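Local coordinates for protein probable amidase (Thermus thermophilus, PDB 2DC0) that is a probable amidase of unknown precise role, an alpha/beta protein of the amidase family built round a large mixed sheet, at residues Pro208-Arg211 and Asp215-Phe218; Leu219-Ile222 and Ser227-Leu230; Glu246-Val251 and Gly373-Arg378; Leu242-Gly247 and Phe381-Leu386; Thr53-Leu56 and Val61-Pro64. All blocks are in the same frame, centred on the assembly; numbering follows the deposited sequence.

Interaction 1 of 5, residues Pro208-Arg211 and Asp215-Phe218; sequences PLTR and DAHF
Thr210 and Pro208 pack against Asp215 and Ala216 in a buried strand-to-helix contact, where strand 206-210 of the large mixed sheet turns into helix 213-224. Four touching residues, all buried, and 181 Å² of surface removed between the segments support that reading. The methylene CB of Asp215 carries much of the apolar part: it lies 3.6 Å from Thr210 CB and 3.7 Å from Thr210 CG2. With OG1 set between the backbone N and the carbonyl carbon (chi1 59°), Thr210 turns its hydroxyl toward Ala216, whose CB is 3.7 Å from OG1. That hydroxyl is hydrogen-bonded to Ser212 O, in the turn between the segments. Two residues back on the strand, Pro208 CG rests 3.9 Å from Ala216 O. The polar link is indirect: one water accepts from Arg211 N at 2.8 Å and donates to Asp215 OD2 at 2.6 Å, joining the strand exit to the helix. The Asp215 carboxylate also receives the backbone N of Leu3 on OD2 and of Leu4 on OD1, which ties in the N-terminal helix 3-11. Strand 206-210 pairs with strands 182-185 and 163-166, while Leu209 faces helix 149-157, and Val182 touches both Thr210 and Ala216.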
loop_
_atom_site.group_PDB
_atom_site.type_symbol
_atom_site.label_atom_id
_atom_site.label_comp_id
_atom_site.label_asym_id
_atom_site.label_seq_id
_atom_site.Cartn_x
_atom_site.Cartn_y
_atom_site.Cartn_z
ATOM N N PRO A 208 -0.654 -21.517 0.062
ATOM C CA PRO A 208 -0.341 -22.935 -0.110
ATOM C C PRO A 208 1.091 -23.301 -0.488
ATOM O O PRO A 208 1.844 -22.493 -1.055
ATOM C CB PRO A 208 -1.305 -23.352 -1.206
ATOM C CG PRO A 208 -1.224 -22.156 -2.123
ATOM C CD PRO A 208 -1.304 -20.980 -1.151
ATOM N N LEU A 209 1.437 -24.543 -0.156
ATOM C CA LEU A 209 2.723 -25.159 -0.482
ATOM C C LEU A 209 2.283 -26.375 -1.281
ATOM O O LEU A 209 1.513 -27.203 -0.791
ATOM C CB LEU A 209 3.468 -25.576 0.787
ATOM C CG LEU A 209 4.193 -24.393 1.435
ATOM C CD1 LEU A 209 4.308 -24.604 2.925
ATOM C CD2 LEU A 209 5.572 -24.235 0.789
ATOM N N THR A 210 2.764 -26.462 -2.515
ATOM C CA THR A 210 2.384 -27.537 -3.425
ATOM C C THR A 210 3.552 -28.108 -4.214
ATOM O O THR A 210 4.681 -27.626 -4.121
ATOM C CB THR A 210 1.373 -27.013 -4.461
ATOM O OG1 THR A 210 1.973 -25.927 -5.189
ATOM C CG2 THR A 210 0.114 -26.508 -3.777
ATOM N N ARG A 211 3.262 -29.131 -5.014
ATOM C CA ARG A 211 4.278 -29.760 -5.847
ATOM C C ARG A 211 4.281 -29.178 -7.264
ATOM O O ARG A 211 5.171 -29.470 -8.056
ATOM C CB ARG A 211 4.043 -31.271 -5.912
ATOM C CG ARG A 211 4.242 -31.984 -4.586
ATOM C CD ARG A 211 3.966 -33.469 -4.717
ATOM N NE ARG A 211 4.945 -34.121 -5.581
ATOM C CZ ARG A 211 6.197 -34.393 -5.220
ATOM N NH1 ARG A 211 6.625 -34.074 -4.005
ATOM N NH2 ARG A 211 7.027 -34.972 -6.078
ATOM N N ASP A 215 -1.363 -26.726 -8.990
ATOM C CA ASP A 215 -1.923 -27.043 -7.682
ATOM C C ASP A 215 -2.021 -25.761 -6.853
ATOM O O ASP A 215 -3.000 -25.549 -6.128
ATOM C CB ASP A 215 -1.040 -28.046 -6.936
ATOM C CG ASP A 215 -1.379 -29.493 -7.269
ATOM O OD1 ASP A 215 -2.162 -29.739 -8.212
ATOM O OD2 ASP A 215 -0.853 -30.390 -6.582
ATOM N N ALA A 216 -1.002 -24.908 -6.956
ATOM C CA ALA A 216 -0.976 -23.651 -6.206
ATOM C C ALA A 216 -2.183 -22.782 -6.565
ATOM O O ALA A 216 -2.824 -22.198 -5.689
ATOM C CB ALA A 216 0.336 -22.892 -6.490
ATOM N N HIS A 217 -2.470 -22.682 -7.860
ATOM C CA HIS A 217 -3.608 -21.911 -8.350
ATOM C C HIS A 217 -4.924 -22.548 -7.883
ATOM O O HIS A 217 -5.819 -21.871 -7.381
ATOM C CB HIS A 217 -3.587 -21.869 -9.880
ATOM C CG HIS A 217 -4.893 -21.465 -10.491
ATOM N ND1 HIS A 217 -5.371 -20.171 -10.445
ATOM C CD2 HIS A 217 -5.837 -22.191 -11.136
ATOM C CE1 HIS A 217 -6.551 -20.119 -11.035
ATOM N NE2 HIS A 217 -6.857 -21.330 -11.464
ATOM N N PHE A 218 -5.022 -23.857 -8.064
ATOM C CA PHE A 218 -6.205 -24.622 -7.689
ATOM C C PHE A 218 -6.558 -24.426 -6.220
ATOM O O PHE A 218 -7.698 -24.104 -5.875
ATOM C CB PHE A 218 -5.950 -26.107 -7.974
ATOM C CG PHE A 218 -7.091 -27.017 -7.596
ATOM C CD1 PHE A 218 -8.368 -26.819 -8.115
ATOM C CD2 PHE A 218 -6.876 -28.099 -6.748
ATOM C CE1 PHE A 218 -9.416 -27.686 -7.795
ATOM C CE2 PHE A 218 -7.919 -28.974 -6.422
ATOM C CZ PHE A 218 -9.190 -28.762 -6.950
HETATM O O HOH W 1 0.679 -30.032 -4.461
#

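Interaction 2 of 5, residues Leu219-Ile222 and Ser227-Leu230; sequences LTEI and SIPL
Thr220 makes the first touch within 219-222, its CG2 meeting Ile228 CD1 at 3.6 Å. The methyl is anti to the backbone N, and the hydroxyl on the other branch is hydrogen-bonded to Ala216 O one turn earlier, so the two branches divide apolar and polar duties. Glu221 follows and supplies the polar link. Its chain is extended beyond CG (chi2 -172°), which carries the carboxylate to the backbone of the returning loop. There Glu221 OE2 accepts from Ile228 N at 2.6 Å, and the N-H...O angle of 176° makes this a nearly straight bond. The lone pair used is the anti one, directed away from OE1. Glu221 OE2 also passes 3.3 Å from Ser227 CA. Nearer the backbone, Glu221 CG packs 3.9 Å from Ile228 CG1. Ile228 is thus held both at its amide, by a carboxylate oxygen, and along its side chain, by the Thr220 methyl and the Glu221 methylene. Ser227 is exposed and Ile228 buried, placing the contact at the edge of the protein interior. The arrangement is a side-chain-to-backbone hydrogen bond from the last turns of a helix to the loop that follows it, here in the connection from helix 213-224 to strand 237-240.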
loop_
_atom_site.group_PDB
_atom_site.type_symbol
_atom_site.label_atom_id
_atom_site.label_comp_id
_atom_site.label_asym_id
_atom_site.label_seq_id
_atom_site.Cartn_x
_atom_site.Cartn_y
_atom_site.Cartn_z
ATOM N N LEU A 219 -5.565 -24.610 -5.361
ATOM C CA LEU A 219 -5.753 -24.475 -3.928
ATOM C C LEU A 219 -6.014 -23.032 -3.493
ATOM O O LEU A 219 -6.796 -22.789 -2.569
ATOM C CB LEU A 219 -4.524 -25.032 -3.216
ATOM C CG LEU A 219 -4.678 -25.652 -1.835
ATOM C CD1 LEU A 219 -5.829 -26.663 -1.805
ATOM C CD2 LEU A 219 -3.363 -26.336 -1.491
ATOM N N THR A 220 -5.368 -22.074 -4.154
ATOM C CA THR A 220 -5.559 -20.669 -3.805
ATOM C C THR A 220 -7.000 -20.237 -4.086
ATOM O O THR A 220 -7.572 -19.465 -3.325
ATOM C CB THR A 220 -4.554 -19.755 -4.566
ATOM O OG1 THR A 220 -3.216 -20.092 -4.177
ATOM C CG2 THR A 220 -4.801 -18.286 -4.235
ATOM N N GLU A 221 -7.597 -20.742 -5.164
ATOM C CA GLU A 221 -8.982 -20.393 -5.474
ATOM C C GLU A 221 -9.886 -20.899 -4.352
ATOM O O GLU A 221 -10.791 -20.193 -3.900
ATOM C CB GLU A 221 -9.429 -21.017 -6.796
ATOM C CG GLU A 221 -8.761 -20.438 -8.031
ATOM C CD GLU A 221 -9.393 -20.960 -9.309
ATOM O OE1 GLU A 221 -9.563 -22.193 -9.423
ATOM O OE2 GLU A 221 -9.703 -20.146 -10.204
ATOM N N ILE A 222 -9.631 -22.124 -3.898
ATOM C CA ILE A 222 -10.418 -22.718 -2.826
ATOM C C ILE A 222 -10.202 -21.963 -1.519
ATOM O O ILE A 222 -11.152 -21.690 -0.789
ATOM C CB ILE A 222 -10.045 -24.210 -2.611
ATOM C CG1 ILE A 222 -10.312 -25.008 -3.890
ATOM C CG2 ILE A 222 -10.822 -24.781 -1.438
ATOM C CD1 ILE A 222 -11.765 -25.016 -4.434
ATOM N N SER A 227 -12.823 -17.639 -7.893
ATOM C CA SER A 227 -12.074 -18.122 -9.042
ATOM C C SER A 227 -11.050 -17.067 -9.434
ATOM O O SER A 227 -11.281 -15.869 -9.279
ATOM C CB SER A 227 -13.003 -18.407 -10.222
ATOM O OG SER A 227 -13.565 -17.212 -10.719
ATOM N N ILE A 228 -9.914 -17.533 -9.935
ATOM C CA ILE A 228 -8.832 -16.661 -10.357
ATOM C C ILE A 228 -8.516 -16.982 -11.816
ATOM O O ILE A 228 -7.855 -17.969 -12.112
ATOM C CB ILE A 228 -7.584 -16.902 -9.490
ATOM C CG1 ILE A 228 -7.914 -16.585 -8.027
ATOM C CG2 ILE A 228 -6.417 -16.055 -9.993
ATOM C CD1 ILE A 228 -6.903 -17.056 -6.946
ATOM N N PRO A 229 -9.004 -16.152 -12.749
ATOM C CA PRO A 229 -8.770 -16.362 -14.181
ATOM C C PRO A 229 -7.290 -16.507 -14.543
ATOM O O PRO A 229 -6.442 -15.786 -14.022
ATOM C CB PRO A 229 -9.396 -15.120 -14.817
ATOM C CG PRO A 229 -10.514 -14.788 -13.873
ATOM C CD PRO A 229 -9.851 -14.966 -12.522
ATOM N N LEU A 230 -6.990 -17.449 -15.432
ATOM C CA LEU A 230 -5.622 -17.666 -15.885
ATOM C C LEU A 230 -5.527 -17.327 -17.365
ATOM O O LEU A 230 -5.916 -18.125 -18.217
ATOM C CB LEU A 230 -5.201 -19.121 -15.673
ATOM C CG LEU A 230 -4.946 -19.576 -14.234
ATOM C CD1 LEU A 230 -4.563 -21.051 -14.229
ATOM C CD2 LEU A 230 -3.835 -18.739 -13.618
#

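Interaction 3 of 5, residues Glu246-Val251 and Gly373-Arg378; sequences EGRLGV and GRKGHR
Arg248 and Lys375 meet through their charged ends alone, and the charges are alike. Arg248 NH1 lies 3.1 Å from Lys375 NZ; both are donors, so the pair is no hydrogen bond. The amine sits at the edge of the guanidinium, in its plane. Such closeness is probably unfavourable by itself, and could be eased by Glu379, whose OE1 makes a long, weak ion pair with Lys375 NZ. The arginine reaches across because its chain is extended from CG to NE (chi3 -178°), whereas the lysine bends at chi2 and chi4. Only 58 Å² is buried here, at the surface, where the loop between helices 242-245 and 251-263 approaches the two-stranded antiparallel hairpin 367-376, whose second strand runs into helix 377-382 with Gly376 as N-cap residue. The attractive links between this loop and the hairpin turn are hydrogen bonds: Gly247 O accepts from Ser372 OG, and Leu249 N is hydrogen-bonded to Glu371 OE2. Apolar contact is made by Arg248 against Thr383.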
loop_
_atom_site.group_PDB
_atom_site.type_symbol
_atom_site.label_atom_id
_atom_site.label_comp_id
_atom_site.label_asym_id
_atom_site.label_seq_id
_atom_site.Cartn_x
_atom_site.Cartn_y
_atom_site.Cartn_z
ATOM N N GLU A 246 22.262 -6.400 -6.230
ATOM C CA GLU A 246 23.690 -6.145 -6.164
ATOM C C GLU A 246 24.313 -6.549 -4.825
ATOM O O GLU A 246 23.976 -6.001 -3.779
ATOM C CB GLU A 246 23.939 -4.664 -6.441
ATOM C CG GLU A 246 25.392 -4.286 -6.554
ATOM C CD GLU A 246 25.562 -2.905 -7.138
ATOM O OE1 GLU A 246 25.357 -2.750 -8.360
ATOM O OE2 GLU A 246 25.881 -1.970 -6.378
ATOM N N GLY A 247 25.214 -7.528 -4.875
ATOM C CA GLY A 247 25.895 -7.991 -3.679
ATOM C C GLY A 247 25.080 -8.822 -2.699
ATOM O O GLY A 247 25.586 -9.201 -1.643
ATOM N N ARG A 248 23.835 -9.135 -3.032
ATOM C CA ARG A 248 23.007 -9.908 -2.112
ATOM C C ARG A 248 22.807 -11.375 -2.481
ATOM O O ARG A 248 22.046 -12.087 -1.830
ATOM C CB ARG A 248 21.653 -9.217 -1.927
ATOM C CG ARG A 248 21.773 -7.844 -1.262
ATOM C CD ARG A 248 20.485 -7.430 -0.573
ATOM N NE ARG A 248 20.563 -6.103 0.039
ATOM C CZ ARG A 248 21.115 -5.828 1.220
ATOM N NH1 ARG A 248 21.660 -6.789 1.957
ATOM N NH2 ARG A 248 21.110 -4.578 1.675
ATOM N N LEU A 249 23.499 -11.829 -3.517
ATOM C CA LEU A 249 23.398 -13.217 -3.943
ATOM C C LEU A 249 24.735 -13.920 -3.746
ATOM O O LEU A 249 25.784 -13.276 -3.725
ATOM C CB LEU A 249 23.016 -13.287 -5.426
ATOM C CG LEU A 249 21.649 -12.726 -5.817
ATOM C CD1 LEU A 249 21.451 -12.864 -7.317
ATOM C CD2 LEU A 249 20.562 -13.466 -5.062
ATOM N N GLY A 250 24.695 -15.238 -3.579
ATOM C CA GLY A 250 25.926 -15.988 -3.448
ATOM C C GLY A 250 26.410 -16.189 -4.876
ATOM O O GLY A 250 25.598 -16.210 -5.798
ATOM N N VAL A 251 27.717 -16.323 -5.072
ATOM C CA VAL A 251 28.289 -16.511 -6.410
ATOM C C VAL A 251 27.605 -17.568 -7.288
ATOM O O VAL A 251 27.369 -17.327 -8.474
ATOM C CB VAL A 251 29.800 -16.860 -6.323
ATOM C CG1 VAL A 251 30.351 -17.171 -7.712
ATOM C CG2 VAL A 251 30.570 -15.685 -5.714
ATOM N N GLY A 373 30.765 -10.606 0.462
ATOM C CA GLY A 373 31.402 -10.862 1.742
ATOM C C GLY A 373 30.489 -11.559 2.736
ATOM O O GLY A 373 29.353 -11.898 2.406
ATOM N N ARG A 374 30.979 -11.769 3.955
ATOM C CA ARG A 374 30.188 -12.440 4.983
ATOM C C ARG A 374 28.959 -11.625 5.350
ATOM O O ARG A 374 28.964 -10.401 5.255
ATOM C CB ARG A 374 31.028 -12.688 6.241
ATOM C CG ARG A 374 32.347 -13.396 5.980
ATOM C CD ARG A 374 32.826 -14.159 7.209
ATOM N NE ARG A 374 31.966 -15.304 7.500
ATOM C CZ ARG A 374 31.793 -16.338 6.681
ATOM N NH1 ARG A 374 32.422 -16.378 5.512
ATOM N NH2 ARG A 374 30.986 -17.332 7.028
ATOM N N LYS A 375 27.907 -12.308 5.779
ATOM C CA LYS A 375 26.679 -11.625 6.153
ATOM C C LYS A 375 25.902 -12.502 7.125
ATOM O O LYS A 375 25.926 -13.728 7.017
ATOM C CB LYS A 375 25.829 -11.360 4.903
ATOM C CG LYS A 375 24.888 -10.169 5.020
ATOM C CD LYS A 375 25.663 -8.857 4.979
ATOM C CE LYS A 375 24.743 -7.656 5.182
ATOM N NZ LYS A 375 23.663 -7.599 4.154
ATOM N N GLY A 376 25.223 -11.876 8.079
ATOM C CA GLY A 376 24.439 -12.640 9.028
ATOM C C GLY A 376 23.391 -13.425 8.259
ATOM O O GLY A 376 22.887 -12.953 7.240
ATOM N N HIS A 377 23.067 -14.619 8.751
ATOM C CA HIS A 377 22.090 -15.509 8.125
ATOM C C HIS A 377 20.726 -14.863 7.880
ATOM O O HIS A 377 20.205 -14.908 6.765
ATOM C CB HIS A 377 21.916 -16.767 8.988
ATOM C CG HIS A 377 20.963 -17.779 8.419
ATOM N ND1 HIS A 377 19.601 -17.572 8.355
ATOM C CD2 HIS A 377 21.178 -19.015 7.910
ATOM C CE1 HIS A 377 19.020 -18.637 7.832
ATOM N NE2 HIS A 377 19.954 -19.527 7.552
ATOM N N ARG A 378 20.150 -14.263 8.917
ATOM C CA ARG A 378 18.839 -13.637 8.790
ATOM C C ARG A 378 18.766 -12.604 7.678
ATOM O O ARG A 378 17.915 -12.701 6.796
ATOM C CB ARG A 378 18.409 -12.991 10.112
ATOM C CG ARG A 378 17.052 -12.282 10.029
ATOM C CD ARG A 378 16.487 -11.944 11.409
ATOM N NE ARG A 378 15.138 -11.393 11.323
ATOM C CZ ARG A 378 14.860 -10.111 11.104
ATOM N NH1 ARG A 378 15.836 -9.228 10.954
ATOM N NH2 ARG A 378 13.602 -9.706 11.021
#

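Interaction 4 of 5, residues Leu242-Gly247 and Phe381-Leu386; sequences LDFLEG and FITLTL
Phe244 reaches from helix 242-245 to segment 381-386, bringing the end of its ring to Thr383 and Leu384. From CB, the side chain leaves with CG anti to the backbone N (chi1 177°), which sends the ring outward from the helix. Farther along, Phe244 CE2 comes within 4.3 Å of Leu384 CD2, approached obliquely. At the tip, Phe244 CZ points to Thr383 O at 3.4 Å, the carbonyl oxygen lying at the ring edge and in its plane, while Phe244 CZ and Thr383 CG2 are 4.3 Å apart. The next residue repeats the apolar theme: Leu245 CD2 meets Leu384 CD2 at 3.7 Å, the two side chains crossing at about a right angle. All four touching residues are buried. Phe257 of helix 251-263 packs on Leu245, and Pro357 on Leu384, extending the apolar cluster. This is hydrophobic core packing between a short helix that follows strand 237-240 and the segment 381-386 that leads from helix 377-382 toward helix 386-390, in the alpha/beta fold of an amidase-family protein.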
loop_
_atom_site.group_PDB
_atom_site.type_symbol
_atom_site.label_atom_id
_atom_site.label_comp_id
_atom_site.label_asym_id
_atom_site.label_seq_id
_atom_site.Cartn_x
_atom_site.Cartn_y
_atom_site.Cartn_z
ATOM N N LEU A 242 18.281 -5.448 -10.700
ATOM C CA LEU A 242 19.712 -5.635 -10.497
ATOM C C LEU A 242 20.306 -4.810 -9.358
ATOM O O LEU A 242 21.116 -5.327 -8.587
ATOM C CB LEU A 242 20.455 -5.356 -11.810
ATOM C CG LEU A 242 20.122 -6.350 -12.937
ATOM C CD1 LEU A 242 20.923 -6.003 -14.190
ATOM C CD2 LEU A 242 20.444 -7.771 -12.492
ATOM N N ASP A 243 19.909 -3.542 -9.236
ATOM C CA ASP A 243 20.456 -2.715 -8.166
ATOM C C ASP A 243 20.094 -3.287 -6.792
ATOM O O ASP A 243 20.930 -3.327 -5.886
ATOM C CB ASP A 243 20.031 -1.227 -8.315
ATOM C CG ASP A 243 18.511 -1.008 -8.321
ATOM O OD1 ASP A 243 17.726 -1.978 -8.375
ATOM O OD2 ASP A 243 18.103 0.173 -8.285
ATOM N N PHE A 244 18.863 -3.770 -6.652
ATOM C CA PHE A 244 18.415 -4.370 -5.399
ATOM C C PHE A 244 19.206 -5.647 -5.094
ATOM O O PHE A 244 19.541 -5.928 -3.939
ATOM C CB PHE A 244 16.927 -4.718 -5.483
ATOM C CG PHE A 244 16.394 -5.401 -4.256
ATOM C CD1 PHE A 244 16.216 -4.695 -3.073
ATOM C CD2 PHE A 244 16.094 -6.761 -4.277
ATOM C CE1 PHE A 244 15.744 -5.336 -1.922
ATOM C CE2 PHE A 244 15.623 -7.415 -3.133
ATOM C CZ PHE A 244 15.450 -6.702 -1.959
ATOM N N LEU A 245 19.506 -6.418 -6.134
ATOM C CA LEU A 245 20.231 -7.687 -5.975
ATOM C C LEU A 245 21.741 -7.554 -5.840
ATOM O O LEU A 245 22.421 -8.481 -5.395
ATOM C CB LEU A 245 19.924 -8.609 -7.157
ATOM C CG LEU A 245 18.479 -9.097 -7.291
ATOM C CD1 LEU A 245 18.318 -9.847 -8.608
ATOM C CD2 LEU A 245 18.127 -9.996 -6.115
ATOM N N GLU A 246 22.262 -6.400 -6.230
ATOM C CA GLU A 246 23.690 -6.145 -6.164
ATOM C C GLU A 246 24.313 -6.549 -4.825
ATOM O O GLU A 246 23.976 -6.001 -3.779
ATOM C CB GLU A 246 23.939 -4.664 -6.441
ATOM C CG GLU A 246 25.392 -4.286 -6.554
ATOM C CD GLU A 246 25.562 -2.905 -7.138
ATOM O OE1 GLU A 246 25.357 -2.750 -8.360
ATOM O OE2 GLU A 246 25.881 -1.970 -6.378
ATOM N N GLY A 247 25.214 -7.528 -4.875
ATOM C CA GLY A 247 25.895 -7.991 -3.679
ATOM C C GLY A 247 25.080 -8.822 -2.699
ATOM O O GLY A 247 25.586 -9.201 -1.643
ATOM N N PHE A 381 19.135 -14.182 4.142
ATOM C CA PHE A 381 17.987 -14.988 3.714
ATOM C C PHE A 381 16.583 -14.412 3.849
ATOM O O PHE A 381 15.610 -15.072 3.479
ATOM C CB PHE A 381 17.997 -16.329 4.443
ATOM C CG PHE A 381 19.048 -17.276 3.957
ATOM C CD1 PHE A 381 18.861 -17.999 2.785
ATOM C CD2 PHE A 381 20.221 -17.460 4.682
ATOM C CE1 PHE A 381 19.828 -18.898 2.339
ATOM C CE2 PHE A 381 21.195 -18.353 4.249
ATOM C CZ PHE A 381 20.999 -19.076 3.075
ATOM N N ILE A 382 16.409 -13.246 4.417
ATOM C CA ILE A 382 15.101 -12.610 4.501
ATOM C C ILE A 382 14.994 -11.363 3.619
ATOM O O ILE A 382 13.906 -11.000 3.167
ATOM C CB ILE A 382 14.767 -12.259 5.981
ATOM C CG1 ILE A 382 13.258 -12.246 6.192
ATOM C CG2 ILE A 382 15.365 -10.912 6.357
ATOM C CD1 ILE A 382 12.623 -13.609 6.126
ATOM N N THR A 383 16.128 -10.725 3.352
ATOM C CA THR A 383 16.140 -9.509 2.540
ATOM C C THR A 383 15.539 -9.657 1.144
ATOM O O THR A 383 14.878 -8.739 0.654
ATOM C CB THR A 383 17.574 -8.954 2.387
ATOM O OG1 THR A 383 18.135 -8.712 3.684
ATOM C CG2 THR A 383 17.557 -7.644 1.613
ATOM N N LEU A 384 15.735 -10.813 0.469
ATOM C CA LEU A 384 15.214 -11.059 -0.873
ATOM C C LEU A 384 13.696 -11.224 -0.931
ATOM O O LEU A 384 13.061 -10.890 -1.932
ATOM C CB LEU A 384 15.868 -12.307 -1.467
ATOM C CG LEU A 384 17.383 -12.219 -1.648
ATOM C CD1 LEU A 384 17.911 -13.540 -2.174
ATOM C CD2 LEU A 384 17.724 -11.078 -2.591
ATOM N N THR A 385 13.113 -11.733 0.142
ATOM C CA THR A 385 11.677 -11.970 0.167
ATOM C C THR A 385 10.808 -10.940 0.882
ATOM O O THR A 385 9.705 -10.630 0.427
ATOM C CB THR A 385 11.384 -13.344 0.787
ATOM O OG1 THR A 385 12.089 -13.466 2.031
ATOM C CG2 THR A 385 11.840 -14.458 -0.152
ATOM N N LEU A 386 11.299 -10.392 1.985
ATOM C CA LEU A 386 10.497 -9.460 2.769
ATOM C C LEU A 386 9.822 -8.258 2.092
ATOM O O LEU A 386 8.742 -7.849 2.507
ATOM C CB LEU A 386 11.314 -8.988 3.988
ATOM C CG LEU A 386 12.542 -8.077 3.815
ATOM C CD1 LEU A 386 12.083 -6.649 3.579
ATOM C CD2 LEU A 386 13.402 -8.141 5.093
#

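Interaction 5 of 5, residues Thr53-Leu56 and Val61-Pro64; sequences TEEL and VRGP
Glu55 and Arg62 form a two-bond salt bridge, the guanidinium approaching side-on through NE and NH2. Arg62 NE donates to Glu55 OE1 at 2.7 Å with an N-H...O angle of 150°, and OE1 uses its syn lone pair. The second bond, from Arg62 NH2 to Glu55 OE2 at 2.8 Å, is straighter at 168°; OE2 lies in the guanidinium plane, though the nitrogen stands somewhat out of the carboxylate plane. With the two flat groups only 30° apart, each oxygen has its own nitrogen, which restrains rotation of both groups. Next to this pair, Leu56 CD1 and Val61 CG2 lie 4.1 Å apart, their side chains side by side and pointing the same way. Together these contacts fasten the last turn of helix 42-57 to the loop that follows it at the surface, on the way to strand 69-73 of the large mixed sheet. Extended chains bring the charges together: Glu55 beyond CG, and Arg62 from CG to NE, cross at about a right angle. Farther out, His66 touches Glu55, Leu56 and Val61, while Pro17 of helix 17-30 packs on Leu56. Glu48, about two turns earlier on the same helix, offers Arg62 NH1 a long, weak ion pair.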
loop_
_atom_site.group_PDB
_atom_site.type_symbol
_atom_site.label_atom_id
_atom_site.label_comp_id
_atom_site.label_asym_id
_atom_site.label_seq_id
_atom_site.Cartn_x
_atom_site.Cartn_y
_atom_site.Cartn_z
ATOM N N THR A 53 -14.110 -42.286 1.683
ATOM C CA THR A 53 -14.018 -43.342 0.683
ATOM C C THR A 53 -15.412 -43.862 0.332
ATOM O O THR A 53 -15.765 -43.986 -0.844
ATOM C CB THR A 53 -13.156 -44.510 1.196
ATOM O OG1 THR A 53 -11.817 -44.051 1.420
ATOM C CG2 THR A 53 -13.134 -45.652 0.182
ATOM N N GLU A 54 -16.203 -44.160 1.356
ATOM C CA GLU A 54 -17.552 -44.667 1.145
ATOM C C GLU A 54 -18.433 -43.624 0.455
ATOM O O GLU A 54 -19.211 -43.958 -0.440
ATOM C CB GLU A 54 -18.166 -45.087 2.484
ATOM C CG GLU A 54 -19.469 -45.862 2.368
ATOM C CD GLU A 54 -19.390 -46.993 1.357
ATOM O OE1 GLU A 54 -18.364 -47.707 1.325
ATOM O OE2 GLU A 54 -20.361 -47.175 0.596
ATOM N N GLU A 55 -18.312 -42.363 0.863
ATOM C CA GLU A 55 -19.101 -41.295 0.252
ATOM C C GLU A 55 -18.825 -41.219 -1.245
ATOM O O GLU A 55 -19.747 -41.111 -2.052
ATOM C CB GLU A 55 -18.787 -39.947 0.914
ATOM C CG GLU A 55 -19.573 -39.694 2.194
ATOM C CD GLU A 55 -19.131 -38.443 2.936
ATOM O OE1 GLU A 55 -18.643 -37.492 2.288
ATOM O OE2 GLU A 55 -19.283 -38.401 4.178
ATOM N N LEU A 56 -17.549 -41.287 -1.611
ATOM C CA LEU A 56 -17.157 -41.231 -3.010
ATOM C C LEU A 56 -17.721 -42.413 -3.790
ATOM O O LEU A 56 -18.171 -42.262 -4.925
ATOM C CB LEU A 56 -15.631 -41.220 -3.131
ATOM C CG LEU A 56 -15.039 -41.035 -4.533
ATOM C CD1 LEU A 56 -15.548 -39.740 -5.148
ATOM C CD2 LEU A 56 -13.521 -41.020 -4.439
ATOM N N VAL A 61 -19.886 -36.389 -3.337
ATOM C CA VAL A 61 -18.682 -35.563 -3.299
ATOM C C VAL A 61 -18.891 -34.280 -2.504
ATOM O O VAL A 61 -19.715 -33.446 -2.869
ATOM C CB VAL A 61 -18.242 -35.194 -4.725
ATOM C CG1 VAL A 61 -16.977 -34.352 -4.684
ATOM C CG2 VAL A 61 -18.019 -36.458 -5.530
ATOM N N ARG A 62 -18.131 -34.120 -1.424
ATOM C CA ARG A 62 -18.242 -32.940 -0.576
ATOM C C ARG A 62 -17.769 -31.675 -1.276
ATOM O O ARG A 62 -18.356 -30.609 -1.103
ATOM C CB ARG A 62 -17.443 -33.126 0.717
ATOM C CG ARG A 62 -17.922 -34.277 1.589
ATOM C CD ARG A 62 -17.231 -34.280 2.954
ATOM N NE ARG A 62 -17.669 -35.409 3.775
ATOM C CZ ARG A 62 -17.267 -35.631 5.024
ATOM N NH1 ARG A 62 -16.412 -34.799 5.610
ATOM N NH2 ARG A 62 -17.710 -36.688 5.686
ATOM N N GLY A 63 -16.709 -31.793 -2.066
ATOM C CA GLY A 63 -16.185 -30.636 -2.767
ATOM C C GLY A 63 -15.019 -30.992 -3.672
ATOM O O GLY A 63 -14.752 -32.169 -3.895
ATOM N N PRO A 64 -14.298 -29.993 -4.202
ATOM C CA PRO A 64 -13.156 -30.223 -5.094
ATOM C C PRO A 64 -11.945 -30.908 -4.470
ATOM O O PRO A 64 -11.112 -31.458 -5.183
ATOM C CB PRO A 64 -12.835 -28.821 -5.609
ATOM C CG PRO A 64 -13.223 -27.947 -4.448
ATOM C CD PRO A 64 -14.544 -28.549 -4.023
#

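Overall arrangement
From the N terminus, interaction 5 comes first, closing a short loop after helix 42-57. Interactions 1 and 2 follow in series on helix 213-224: the first closes the turn from strand 206-210 into it, the second the turn out. Phe218 and Ile222 of this helix both pack on Pro64, linking interactions 1 and 2 to interaction 5. Interactions 4 and 3 close loops of more than 120 residues, sharing Glu246 and Gly247; the loop of 246-251 with 373-378 opens later and closes earlier. They join helix 242-245 and its following loop to the hairpin 367-376 and the segment leading on from helix 377-382. Interactions 3 and 5, with centres 49 Å apart, lie on opposite sides of the chain's centre.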